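Local coordinates for galactose-binding-like protein (Bacteroides thetaiotaomicron, PDB 7M1B) that is a SusE-like protein that probably binds galactose-containing or related glycans and may have some capacity to degrade them, at residues A[204-207]-A[208-211]. Residues are numbered along the deposited sequence; the frame is centred on the assembly and turned at random.
Sequences KLDL and TKFK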
ATOM      1  N   LYS A 204       1.004  -7.515 -12.179  1.00 16.97           N
ATOM      2  CA  LYS A 204       2.285  -7.362 -11.512  1.00 16.65           C
ATOM      3  C   LYS A 204       3.034  -6.264 -12.270  1.00 17.59           C
ATOM      4  O   LYS A 204       3.310  -6.406 -13.491  1.00 20.30           O
ATOM      5  CB  LYS A 204       3.049  -8.697 -11.633  1.00 18.52           C
ATOM      6  CG  LYS A 204       4.374  -8.691 -10.873  1.00 21.68           C
ATOM      7  CD  LYS A 204       5.000 -10.104 -11.095  1.00 25.55           C
ATOM      8  CE  LYS A 204       6.435 -10.206 -10.706  1.00 30.86           C
ATOM      9  NZ  LYS A 204       6.760 -11.650 -10.804  1.00 27.14           N
ATOM     10  N   LEU A 205       3.453  -5.172 -11.580  1.00 18.53           N
ATOM     11  CA  LEU A 205       4.140  -4.108 -12.282  1.00 18.02           C
ATOM     12  C   LEU A 205       5.516  -4.634 -12.743  1.00 21.83           C
ATOM     13  O   LEU A 205       6.181  -5.407 -12.033  1.00 24.47           O
ATOM     14  CB  LEU A 205       4.267  -2.897 -11.379  1.00 20.52           C
ATOM     15  CG  LEU A 205       2.929  -2.327 -10.915  1.00 20.84           C
ATOM     16  CD1 LEU A 205       3.199  -1.122 -10.044  1.00 22.74           C
ATOM     17  CD2 LEU A 205       2.057  -1.975 -12.126  1.00 20.99           C
ATOM     18  N   ASP A 206       5.974  -4.133 -13.880  1.00 17.03           N
ATOM     19  CA  ASP A 206       7.213  -4.609 -14.530  1.00 17.91           C
ATOM     20  C   ASP A 206       8.419  -4.352 -13.617  1.00 16.59           C
ATOM     21  O   ASP A 206       8.881  -3.228 -13.454  1.00 18.05           O
ATOM     22  CB  ASP A 206       7.347  -3.786 -15.810  1.00 19.93           C
ATOM     23  CG  ASP A 206       8.573  -4.178 -16.680  1.00 23.91           C
ATOM     24  OD1 ASP A 206       9.446  -4.917 -16.183  1.00 22.04           O
ATOM     25  OD2 ASP A 206       8.702  -3.599 -17.797  1.00 28.54           O
ATOM     26  N   LEU A 207       8.955  -5.446 -13.063  1.00 16.18           N
ATOM     27  CA  LEU A 207      10.039  -5.375 -12.105  1.00 17.08           C
ATOM     28  C   LEU A 207      11.309  -4.765 -12.697  1.00 16.86           C
ATOM     29  O   LEU A 207      12.171  -4.238 -11.957  1.00 16.67           O
ATOM     30  CB  LEU A 207      10.307  -6.759 -11.507  1.00 18.37           C
ATOM     31  CG  LEU A 207       9.223  -7.221 -10.523  1.00 20.27           C
ATOM     32  CD1 LEU A 207       9.328  -8.729 -10.226  1.00 23.40           C
ATOM     33  CD2 LEU A 207       9.251  -6.415  -9.188  1.00 22.48           C
ATOM     34  N   THR A 208      11.516  -4.937 -14.018  1.00 20.19           N
ATOM     35  CA  THR A 208      12.765  -4.489 -14.599  1.00 21.04           C
ATOM     36  C   THR A 208      12.887  -2.978 -14.658  1.00 20.20           C
ATOM     37  O   THR A 208      14.039  -2.490 -14.668  1.00 22.14           O
ATOM     38  CB  THR A 208      12.897  -5.007 -16.047  1.00 24.30           C
ATOM     39  OG1 THR A 208      12.015  -4.319 -16.947  1.00 24.63           O
ATOM     40  CG2 THR A 208      12.651  -6.485 -16.206  1.00 27.13           C
ATOM     41  N   LYS A 209      11.757  -2.263 -14.405  1.00 17.65           N
ATOM     42  CA  LYS A 209      11.794  -0.792 -14.383  1.00 21.18           C
ATOM     43  C   LYS A 209      12.039  -0.255 -12.954  1.00 17.46           C
ATOM     44  O   LYS A 209      12.346   0.946 -12.828  1.00 18.70           O
ATOM     45  CB  LYS A 209      10.499  -0.161 -14.945  1.00 24.04           C
ATOM     46  CG  LYS A 209      10.096  -0.610 -16.371  1.00 26.66           C
ATOM     47  CD  LYS A 209       8.876   0.106 -16.889  1.00 36.05           C
ATOM     48  CE  LYS A 209       8.642  -0.129 -18.383  1.00 46.26           C
ATOM     49  NZ  LYS A 209       7.636   0.830 -18.891  1.00 62.29           N
ATOM     50  N   PHE A 210      12.076  -1.143 -11.941  1.00 16.30           N
ATOM     51  CA  PHE A 210      12.285  -0.675 -10.568  1.00 16.69           C
ATOM     52  C   PHE A 210      13.770  -0.411 -10.284  1.00 16.73           C
ATOM     53  O   PHE A 210      14.661  -1.244 -10.648  1.00 18.12           O
ATOM     54  CB  PHE A 210      11.829  -1.738  -9.549  1.00 16.05           C
ATOM     55  CG  PHE A 210      10.340  -1.786  -9.351  1.00 16.84           C
ATOM     56  CD1 PHE A 210       9.462  -2.140 -10.391  1.00 16.98           C
ATOM     57  CD2 PHE A 210       9.802  -1.631  -8.067  1.00 18.46           C
ATOM     58  CE1 PHE A 210       8.102  -2.201 -10.153  1.00 18.78           C
ATOM     59  CE2 PHE A 210       8.434  -1.731  -7.849  1.00 17.07           C
ATOM     60  CZ  PHE A 210       7.567  -2.030  -8.907  1.00 16.70           C
ATOM     61  N   LYS A 211      14.080   0.774  -9.786  1.00 17.14           N
ATOM     62  CA  LYS A 211      15.468   1.225  -9.561  1.00 17.10           C
ATOM     63  C   LYS A 211      15.653   1.876  -8.200  1.00 15.92           C
ATOM     64  O   LYS A 211      14.717   2.523  -7.674  1.00 16.07           O
ATOM     65  CB  LYS A 211      15.868   2.209 -10.657  1.00 18.47           C
ATOM     66  CG  LYS A 211      15.878   1.654 -12.077  1.00 21.22           C
ATOM     67  CD  LYS A 211      16.971   0.550 -12.257  1.00 25.21           C
ATOM     68  CE  LYS A 211      16.699  -0.237 -13.527  1.00 23.18           C
ATOM     69  NZ  LYS A 211      17.805  -1.170 -13.925  1.00 24.29           N
TER
HETATM   70  O   HOH W   1      14.847  -3.879 -11.333  1.00 18.03           O
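Asp206 and Thr208 meet through the carboxylate of the one and the hydroxyl and backbone N of the other. OD1 accepts both hydrogen bonds, from the same face of the carboxylate plane. Thr208 OG1 donates to Asp206 OD1 at 2.7 Å, on the syn side. Thr208 N reaches Asp206 OD1 at 3.0 Å from further above the plane, and this bond is bent (141°). It makes an Asx turn at the start of the 3-10 segment 207-209. Asp206 CG lies anti to its own backbone N (chi1 -178°), which swings the carboxylate forward to the turn. Thr208 OG1 sits between its backbone N and carbonyl carbon, facing the acid. The extended Lys209 chain crosses the carboxylate at about a right angle. Its CE lies 3.5 Å from Asp206 OD2, but NZ makes no salt bridge there.

The backbone closes the turn with Lys209 N to Asp206 O and Phe210 N to Leu207 O. A water lies within hydrogen-bonding distance of both Leu207 O and Phe210 O. On the buried side, the Phe210 ring lies against the turn. Asp206 O meets its edge in plane, 3.3 Å from Phe210 CD1. Leu205 CB is also at the edge, 4.1 Å from Phe210 CE1. Leu207 CD2 lies over one face. Phe232 meets the same ring. The loop joins strands 203-204 and 211-212, and Leu205 and Phe210 pack on strands 256-274 and 370-380 of the galactose-binding-like domain.

Putting an alanine at Asp206 removes the carboxylate, and Thr208 N and OG1 would probably lose their shared acceptor, with the hydroxyl freer to turn. The two donors probably stabilise the carboxylate's negative charge, with Lys209 adding a weaker, longer-range attraction. The loop thus pairs a polar Asx turn with an apolar anchor.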